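Putative protease (Parabacteroides distasonis ATCC 8503, PDB 3KD4) is of unknown function but is classed as a putative protease, probably an exported hydrolase. Local coordinates at residues K13-Y25 against K121-R133. Residues are numbered along the deposited sequence; the frame is centred on the assembly and turned at random.
Sequences KAWTLHADGSQEY and KPGYYPALDINER. With GOL (glycerol), chain F.
Trp15 and Ile130 each hold a first torsion that sends the side chain into the gap between their strands: CG of the tryptophan lies anti to its own carbonyl carbon (chi1 -68°), as does CG1 of the isoleucine (chi1 -63°). There CD1 of Ile130 comes over one face of the indole, a CH-pi contact 3.7 Å from CD1 to the centroid of the Trp15 five-membered ring, with CG2 reaching the six-membered ring; CD1 of Tyr25 lies over the opposite face, toward its rim. At the indole edge sits CG of Glu132, whose chain, bent at chi2 (77°), delivers OE2 to the extended Lys13. NZ of Lys13 meets OE2 of Glu132 at 2.7 Å, a salt bridge using the anti lone pair. Leu128 adds branched bulk, CD1 standing 4.0 Å from CB of Trp15. With Trp15 cut back to an alanine, a gap is likely to open between Ile130 and Tyr25, and Glu132 to lose the ring edge beside its CG.

Farther along, Gln23 suits a polar junction because its amide can both give and accept: NE2 donates a weak bond to O of Ala127 (3.0 Å) and another to a water, while OE1 accepts from O1 of a glycerol, probably from the crystallisation liquor. This glycerol lies over one face of Tyr125, CD2 of Tyr124 over the other; the Tyr125 hydroxyl bonds to Ala267. Two waters join O of Gly21 to the backbone of Lys121 and Tyr125. Glycine fits there, since at its positive phi a CB would jam against the preceding carbonyl O and point toward Pro122. Asp20, in the type I turn His18-Gly21, accepts through OD1 from OG (2.6 Å) and N of Ser22, the latter an Asx turn.

In the DUF3857 region, strands 13-17 and 129-133 belong to an eight-stranded mixed and a three-stranded sheet, nearly antiparallel, their short-segment axes 9.6 Å apart at closest approach. Side chains therefore join them, apolar packing filling the middle while charge and bound water satisfy polar groups toward the ends.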
ATOM      1  N   LYS A  13     -17.260  16.976   0.262  1.00 17.04           N
ATOM      2  CA  LYS A  13     -15.981  17.310  -0.375  1.00 17.59           C
ATOM      3  C   LYS A  13     -16.283  17.879  -1.741  1.00 16.67           C
ATOM      4  O   LYS A  13     -17.142  17.336  -2.470  1.00 18.00           O
ATOM      5  CB  LYS A  13     -15.073  16.092  -0.492  1.00 16.55           C
ATOM      6  CG  LYS A  13     -14.645  15.573   0.869  1.00 19.22           C
ATOM      7  CD  LYS A  13     -13.822  14.318   0.822  1.00 21.48           C
ATOM      8  CE  LYS A  13     -13.266  14.004   2.246  1.00 22.24           C
ATOM      9  NZ  LYS A  13     -12.455  12.777   2.248  1.00 22.91           N
ATOM     10  N   ALA A  14     -15.614  18.977  -2.087  1.00 15.68           N
ATOM     11  CA  ALA A  14     -15.868  19.649  -3.348  1.00 15.07           C
ATOM     12  C   ALA A  14     -14.543  20.018  -3.982  1.00 15.29           C
ATOM     13  O   ALA A  14     -13.700  20.648  -3.321  1.00 14.27           O
ATOM     14  CB  ALA A  14     -16.743  20.899  -3.122  1.00 14.72           C
ATOM     15  N   TRP A  15     -14.351  19.634  -5.252  1.00 14.43           N
ATOM     16  CA  TRP A  15     -13.155  20.000  -5.982  1.00 14.55           C
ATOM     17  C   TRP A  15     -13.581  20.936  -7.108  1.00 14.59           C
ATOM     18  O   TRP A  15     -14.621  20.720  -7.748  1.00 15.87           O
ATOM     19  CB  TRP A  15     -12.443  18.781  -6.598  1.00 14.63           C
ATOM     20  CG  TRP A  15     -11.825  17.829  -5.666  1.00 14.37           C
ATOM     21  CD1 TRP A  15     -10.519  17.728  -5.334  1.00 16.29           C
ATOM     22  CD2 TRP A  15     -12.505  16.789  -4.964  1.00 14.52           C
ATOM     23  NE1 TRP A  15     -10.332  16.676  -4.446  1.00 15.47           N
ATOM     24  CE2 TRP A  15     -11.543  16.071  -4.234  1.00 14.32           C
ATOM     25  CE3 TRP A  15     -13.832  16.357  -4.940  1.00 13.93           C
ATOM     26  CZ2 TRP A  15     -11.868  14.976  -3.450  1.00 15.12           C
ATOM     27  CZ3 TRP A  15     -14.168  15.285  -4.110  1.00 16.67           C
ATOM     28  CH2 TRP A  15     -13.183  14.619  -3.374  1.00 16.42           C
ATOM     29  N   THR A  16     -12.795  21.969  -7.326  1.00 14.54           N
ATOM     30  CA  THR A  16     -13.010  22.922  -8.373  1.00 15.11           C
ATOM     31  C   THR A  16     -11.718  23.155  -9.146  1.00 15.22           C
ATOM     32  O   THR A  16     -10.670  23.434  -8.556  1.00 15.85           O
ATOM     33  CB  THR A  16     -13.456  24.255  -7.786  1.00 15.69           C
ATOM     34  OG1 THR A  16     -14.567  24.022  -6.918  1.00 16.15           O
ATOM     35  CG2 THR A  16     -13.816  25.252  -8.908  1.00 13.94           C
ATOM     36  N   LEU A  17     -11.813  23.100 -10.467  1.00 15.11           N
ATOM     37  CA  LEU A  17     -10.725  23.536 -11.350  1.00 15.03           C
ATOM     38  C   LEU A  17     -11.161  24.838 -12.011  1.00 15.87           C
ATOM     39  O   LEU A  17     -12.213  24.875 -12.596  1.00 16.01           O
ATOM     40  CB  LEU A  17     -10.496  22.511 -12.442  1.00 14.14           C
ATOM     41  CG  LEU A  17      -9.506  22.848 -13.556  1.00 14.86           C
ATOM     42  CD1 LEU A  17      -8.100  22.973 -13.010  1.00 11.48           C
ATOM     43  CD2 LEU A  17      -9.611  21.776 -14.716  1.00 13.95           C
ATOM     44  N   HIS A  18     -10.323  25.864 -11.958  1.00 17.07           N
ATOM     45  CA  HIS A  18     -10.597  27.144 -12.604  1.00 18.48           C
ATOM     46  C   HIS A  18      -9.879  27.204 -13.954  1.00 18.96           C
ATOM     47  O   HIS A  18      -8.911  26.481 -14.164  1.00 17.62           O
ATOM     48  CB  HIS A  18     -10.137  28.295 -11.724  1.00 18.36           C
ATOM     49  CG  HIS A  18     -10.820  28.333 -10.402  1.00 20.43           C
ATOM     50  ND1 HIS A  18     -12.131  28.734 -10.258  1.00 24.22           N
ATOM     51  CD2 HIS A  18     -10.376  28.045  -9.153  1.00 24.07           C
ATOM     52  CE1 HIS A  18     -12.476  28.660  -8.980  1.00 22.38           C
ATOM     53  NE2 HIS A  18     -11.429  28.240  -8.289  1.00 24.27           N
ATOM     54  N   ALA A  19     -10.360  28.087 -14.839  1.00 19.78           N
ATOM     55  CA  ALA A  19      -9.791  28.248 -16.188  1.00 20.81           C
ATOM     56  C   ALA A  19      -8.307  28.524 -16.174  1.00 21.26           C
ATOM     57  O   ALA A  19      -7.614  28.096 -17.067  1.00 21.69           O
ATOM     58  CB  ALA A  19     -10.540  29.350 -16.976  1.00 20.99           C
ATOM     59  N   ASP A  20      -7.786  29.193 -15.146  1.00 21.90           N
ATOM     60  CA  ASP A  20      -6.338  29.468 -15.121  1.00 21.27           C
ATOM     61  C   ASP A  20      -5.494  28.324 -14.600  1.00 21.17           C
ATOM     62  O   ASP A  20      -4.253  28.434 -14.537  1.00 21.22           O
ATOM     63  CB  ASP A  20      -6.028  30.742 -14.346  1.00 22.00           C
ATOM     64  CG  ASP A  20      -6.431  30.663 -12.880  1.00 24.08           C
ATOM     65  OD1 ASP A  20      -6.915  29.606 -12.395  1.00 23.86           O
ATOM     66  OD2 ASP A  20      -6.279  31.690 -12.207  1.00 25.27           O
ATOM     67  N   GLY A  21      -6.123  27.204 -14.242  1.00 19.67           N
ATOM     68  CA  GLY A  21      -5.366  26.082 -13.736  1.00 18.43           C
ATOM     69  C   GLY A  21      -5.248  26.036 -12.216  1.00 17.79           C
ATOM     70  O   GLY A  21      -4.802  25.039 -11.672  1.00 17.97           O
ATOM     71  N   SER A  22      -5.675  27.081 -11.533  1.00 17.07           N
ATOM     72  CA  SER A  22      -5.823  27.041 -10.096  1.00 16.84           C
ATOM     73  C   SER A  22      -6.958  26.054  -9.684  1.00 16.66           C
ATOM     74  O   SER A  22      -7.839  25.702 -10.484  1.00 15.84           O
ATOM     75  CB  SER A  22      -6.097  28.450  -9.545  1.00 17.23           C
ATOM     76  OG  SER A  22      -7.375  28.927  -9.904  1.00 16.58           O
ATOM     77  N   GLN A  23      -6.884  25.589  -8.447  1.00 15.99           N
ATOM     78  CA  GLN A  23      -7.837  24.621  -7.904  1.00 15.61           C
ATOM     79  C   GLN A  23      -8.257  25.005  -6.513  1.00 15.42           C
ATOM     80  O   GLN A  23      -7.585  25.775  -5.805  1.00 15.57           O
ATOM     81  CB  GLN A  23      -7.257  23.196  -7.900  1.00 15.30           C
ATOM     82  CG  GLN A  23      -6.977  22.694  -9.302  1.00 16.16           C
ATOM     83  CD  GLN A  23      -6.498  21.265  -9.360  1.00 18.27           C
ATOM     84  OE1 GLN A  23      -6.698  20.502  -8.430  1.00 19.56           O
ATOM     85  NE2 GLN A  23      -5.871  20.888 -10.476  1.00 14.27           N
ATOM     86  N   GLU A  24      -9.414  24.482  -6.118  1.00 15.66           N
ATOM     87  CA  GLU A  24      -9.807  24.517  -4.736  1.00 15.16           C
ATOM     88  C   GLU A  24     -10.263  23.136  -4.373  1.00 15.51           C
ATOM     89  O   GLU A  24     -10.948  22.441  -5.175  1.00 16.07           O
ATOM     90  CB  GLU A  24     -10.899  25.565  -4.479  1.00 15.72           C
ATOM     91  CG  GLU A  24     -11.422  25.531  -3.027  1.00 17.68           C
ATOM     92  CD  GLU A  24     -12.405  26.676  -2.646  1.00 20.77           C
ATOM     93  OE1 GLU A  24     -12.791  27.422  -3.541  1.00 20.22           O
ATOM     94  OE2 GLU A  24     -12.806  26.765  -1.455  1.00 18.58           O
ATOM     95  N   TYR A  25      -9.868  22.711  -3.182  1.00 15.18           N
ATOM     96  CA  TYR A  25     -10.449  21.548  -2.523  1.00 15.21           C
ATOM     97  C   TYR A  25     -11.073  22.001  -1.186  1.00 15.66           C
ATOM     98  O   TYR A  25     -10.414  22.636  -0.365  1.00 15.83           O
ATOM     99  CB  TYR A  25      -9.376  20.472  -2.284  1.00 15.90           C
ATOM    100  CG  TYR A  25      -9.831  19.354  -1.348  1.00 16.05           C
ATOM    101  CD1 TYR A  25     -10.823  18.471  -1.734  1.00 17.02           C
ATOM    102  CD2 TYR A  25      -9.268  19.185  -0.065  1.00 18.02           C
ATOM    103  CE1 TYR A  25     -11.243  17.441  -0.898  1.00 17.78           C
ATOM    104  CE2 TYR A  25      -9.695  18.130   0.792  1.00 16.70           C
ATOM    105  CZ  TYR A  25     -10.681  17.280   0.363  1.00 16.86           C
ATOM    106  OH  TYR A  25     -11.134  16.238   1.139  1.00 21.15           O
ATOM    107  N   LYS A 121      -2.606  27.513  -6.395  1.00 18.64           N
ATOM    108  CA  LYS A 121      -2.363  28.501  -7.436  1.00 20.51           C
ATOM    109  C   LYS A 121      -2.069  27.858  -8.798  1.00 20.14           C
ATOM    110  O   LYS A 121      -1.754  26.681  -8.865  1.00 19.22           O
ATOM    111  CB  LYS A 121      -1.270  29.471  -6.980  1.00 21.41           C
ATOM    112  CG  LYS A 121       0.144  28.949  -7.033  1.00 25.25           C
ATOM    113  CD  LYS A 121       1.052  30.060  -6.412  1.00 30.58           C
ATOM    114  CE  LYS A 121       2.501  29.959  -6.818  1.00 33.57           C
ATOM    115  NZ  LYS A 121       3.280  31.024  -6.080  1.00 37.45           N
ATOM    116  N   PRO A 122      -2.192  28.637  -9.890  1.00 20.84           N
ATOM    117  CA  PRO A 122      -1.908  28.068 -11.197  1.00 21.88           C
ATOM    118  C   PRO A 122      -0.498  27.536 -11.272  1.00 21.80           C
ATOM    119  O   PRO A 122       0.352  28.001 -10.566  1.00 23.39           O
ATOM    120  CB  PRO A 122      -2.064  29.265 -12.156  1.00 22.32           C
ATOM    121  CG  PRO A 122      -2.895  30.229 -11.450  1.00 22.24           C
ATOM    122  CD  PRO A 122      -2.571  30.054  -9.981  1.00 20.87           C
ATOM    123  N   GLY A 123      -0.262  26.550 -12.104  1.00 22.48           N
ATOM    124  CA  GLY A 123       1.081  26.086 -12.382  1.00 23.10           C
ATOM    125  C   GLY A 123       1.618  24.975 -11.491  1.00 23.80           C
ATOM    126  O   GLY A 123       2.817  24.700 -11.510  1.00 27.00           O
ATOM    127  N   TYR A 124       0.795  24.390 -10.644  1.00 22.59           N
ATOM    128  CA  TYR A 124       1.261  23.358  -9.724  1.00 21.63           C
ATOM    129  C   TYR A 124       0.694  22.012 -10.179  1.00 21.04           C
ATOM    130  O   TYR A 124       1.421  21.056 -10.315  1.00 22.32           O
ATOM    131  CB  TYR A 124       0.786  23.642  -8.296  1.00 21.56           C
ATOM    132  CG  TYR A 124       1.288  22.680  -7.265  1.00 20.65           C
ATOM    133  CD1 TYR A 124       2.650  22.479  -7.089  1.00 21.68           C
ATOM    134  CD2 TYR A 124       0.411  21.952  -6.462  1.00 21.66           C
ATOM    135  CE1 TYR A 124       3.141  21.600  -6.130  1.00 20.93           C
ATOM    136  CE2 TYR A 124       0.898  21.059  -5.471  1.00 20.92           C
ATOM    137  CZ  TYR A 124       2.266  20.895  -5.326  1.00 21.56           C
ATOM    138  OH  TYR A 124       2.786  20.007  -4.381  1.00 23.18           O
ATOM    139  N   TYR A 125      -0.604  21.924 -10.414  1.00 20.74           N
ATOM    140  CA  TYR A 125      -1.171  20.658 -10.878  1.00 20.13           C
ATOM    141  C   TYR A 125      -1.456  20.734 -12.368  1.00 21.07           C
ATOM    142  O   TYR A 125      -2.119  21.657 -12.796  1.00 21.15           O
ATOM    143  CB  TYR A 125      -2.447  20.372 -10.127  1.00 19.80           C
ATOM    144  CG  TYR A 125      -2.250  19.966  -8.698  1.00 19.82           C
ATOM    145  CD1 TYR A 125      -1.269  19.045  -8.341  1.00 23.01           C
ATOM    146  CD2 TYR A 125      -3.081  20.440  -7.711  1.00 21.03           C
ATOM    147  CE1 TYR A 125      -1.101  18.664  -7.009  1.00 22.13           C
ATOM    148  CE2 TYR A 125      -2.941  20.026  -6.373  1.00 22.75           C
ATOM    149  CZ  TYR A 125      -1.930  19.155  -6.042  1.00 23.02           C
ATOM    150  OH  TYR A 125      -1.773  18.742  -4.722  1.00 25.15           O
ATOM    151  N   PRO A 126      -0.992  19.749 -13.155  1.00 21.14           N
ATOM    152  CA  PRO A 126      -1.318  19.729 -14.581  1.00 21.45           C
ATOM    153  C   PRO A 126      -2.801  19.571 -14.879  1.00 20.07           C
ATOM    154  O   PRO A 126      -3.250  20.006 -15.929  1.00 20.41           O
ATOM    155  CB  PRO A 126      -0.556  18.507 -15.103  1.00 21.81           C
ATOM    156  CG  PRO A 126       0.492  18.244 -14.144  1.00 22.41           C
ATOM    157  CD  PRO A 126      -0.048  18.670 -12.804  1.00 22.18           C
ATOM    158  N   ALA A 127      -3.556  18.992 -13.951  1.00 17.79           N
ATOM    159  CA  ALA A 127      -4.961  18.671 -14.199  1.00 16.95           C
ATOM    160  C   ALA A 127      -5.681  18.478 -12.869  1.00 16.30           C
ATOM    161  O   ALA A 127      -5.043  18.387 -11.840  1.00 15.53           O
ATOM    162  CB  ALA A 127      -5.049  17.367 -15.073  1.00 16.82           C
ATOM    163  N   LEU A 128      -7.014  18.438 -12.885  1.00 16.72           N
ATOM    164  CA  LEU A 128      -7.769  17.975 -11.734  1.00 16.54           C
ATOM    165  C   LEU A 128      -7.671  16.443 -11.747  1.00 16.67           C
ATOM    166  O   LEU A 128      -7.986  15.801 -12.745  1.00 17.45           O
ATOM    167  CB  LEU A 128      -9.231  18.461 -11.792  1.00 17.18           C
ATOM    168  CG  LEU A 128     -10.115  18.063 -10.618  1.00 17.20           C
ATOM    169  CD1 LEU A 128      -9.502  18.548  -9.271  1.00 23.32           C
ATOM    170  CD2 LEU A 128     -11.558  18.610 -10.694  1.00 22.80           C
ATOM    171  N   ASP A 129      -7.240  15.854 -10.633  1.00 16.95           N
ATOM    172  CA  ASP A 129      -6.840  14.463 -10.588  1.00 17.63           C
ATOM    173  C   ASP A 129      -7.196  13.908  -9.176  1.00 17.01           C
ATOM    174  O   ASP A 129      -6.511  14.212  -8.219  1.00 16.72           O
ATOM    175  CB  ASP A 129      -5.327  14.381 -10.860  1.00 16.78           C
ATOM    176  CG  ASP A 129      -4.824  12.957 -11.155  1.00 18.33           C
ATOM    177  OD1 ASP A 129      -5.521  11.942 -10.879  1.00 20.43           O
ATOM    178  OD2 ASP A 129      -3.683  12.875 -11.693  1.00 19.61           O
ATOM    179  N   ILE A 130      -8.283  13.158  -9.098  1.00 16.69           N
ATOM    180  CA  ILE A 130      -8.923  12.789  -7.832  1.00 17.37           C
ATOM    181  C   ILE A 130      -8.953  11.270  -7.716  1.00 17.14           C
ATOM    182  O   ILE A 130      -9.223  10.581  -8.694  1.00 15.76           O
ATOM    183  CB  ILE A 130     -10.366  13.327  -7.788  1.00 16.71           C
ATOM    184  CG1 ILE A 130     -10.376  14.874  -7.836  1.00 18.25           C
ATOM    185  CG2 ILE A 130     -11.098  12.923  -6.527  1.00 17.66           C
ATOM    186  CD1 ILE A 130     -11.737  15.433  -8.243  1.00 14.31           C
ATOM    187  N   ASN A 131      -8.635  10.776  -6.518  1.00 17.66           N
ATOM    188  CA  ASN A 131      -8.831   9.405  -6.124  1.00 18.16           C
ATOM    189  C   ASN A 131      -9.166   9.403  -4.633  1.00 18.85           C
ATOM    190  O   ASN A 131      -8.280   9.243  -3.789  1.00 20.96           O
ATOM    191  CB  ASN A 131      -7.558   8.580  -6.367  1.00 19.56           C
ATOM    192  CG  ASN A 131      -7.699   7.144  -5.895  1.00 22.27           C
ATOM    193  OD1 ASN A 131      -8.768   6.535  -6.015  1.00 26.80           O
ATOM    194  ND2 ASN A 131      -6.616   6.589  -5.379  1.00 20.38           N
ATOM    195  N   GLU A 132     -10.428   9.594  -4.292  1.00 17.49           N
ATOM    196  CA  GLU A 132     -10.773   9.870  -2.914  1.00 17.58           C
ATOM    197  C   GLU A 132     -11.539   8.722  -2.296  1.00 17.24           C
ATOM    198  O   GLU A 132     -12.582   8.323  -2.788  1.00 15.76           O
ATOM    199  CB  GLU A 132     -11.596  11.154  -2.818  1.00 18.18           C
ATOM    200  CG  GLU A 132     -11.799  11.647  -1.400  1.00 18.85           C
ATOM    201  CD  GLU A 132     -10.569  12.338  -0.837  1.00 20.41           C
ATOM    202  OE1 GLU A 132      -9.592  12.533  -1.591  1.00 22.30           O
ATOM    203  OE2 GLU A 132     -10.592  12.686   0.362  1.00 22.28           O
ATOM    204  N   ARG A 133     -11.006   8.201  -1.208  1.00 17.91           N
ATOM    205  CA  ARG A 133     -11.724   7.217  -0.401  1.00 18.62           C
ATOM    206  C   ARG A 133     -12.881   7.887   0.328  1.00 17.68           C
ATOM    207  O   ARG A 133     -12.649   8.884   1.001  1.00 17.58           O
ATOM    208  CB  ARG A 133     -10.766   6.649   0.652  1.00 19.37           C
ATOM    209  CG  ARG A 133     -11.346   5.523   1.442  1.00 24.94           C
ATOM    210  CD  ARG A 133     -10.447   5.068   2.595  1.00 30.88           C
ATOM    211  NE  ARG A 133     -10.509   6.033   3.698  1.00 37.17           N
ATOM    212  CZ  ARG A 133      -9.532   6.847   4.064  1.00 40.22           C
ATOM    213  NH1 ARG A 133      -8.362   6.834   3.447  1.00 43.86           N
ATOM    214  NH2 ARG A 133      -9.730   7.684   5.060  1.00 41.91           N
TER
HETATM  215  C1  GOL F   7      -6.609  17.537  -7.212  1.00 35.14           C
HETATM  216  O1  GOL F   7      -6.399  17.750  -8.586  1.00 24.55           O
HETATM  217  C2  GOL F   7      -5.209  17.524  -6.643  1.00 36.08           C
HETATM  218  O2  GOL F   7      -5.159  16.855  -5.410  1.00 39.95           O
HETATM  219  C3  GOL F   7      -4.303  16.837  -7.668  1.00 36.27           C
HETATM  220  O3  GOL F   7      -4.325  15.430  -7.495  1.00 37.36           O
HETATM  221  O   HOH W   1      -2.238  24.344 -10.227  1.00 18.23           O
HETATM  222  O   HOH W   2      -4.680  22.342 -12.493  1.00 21.18           O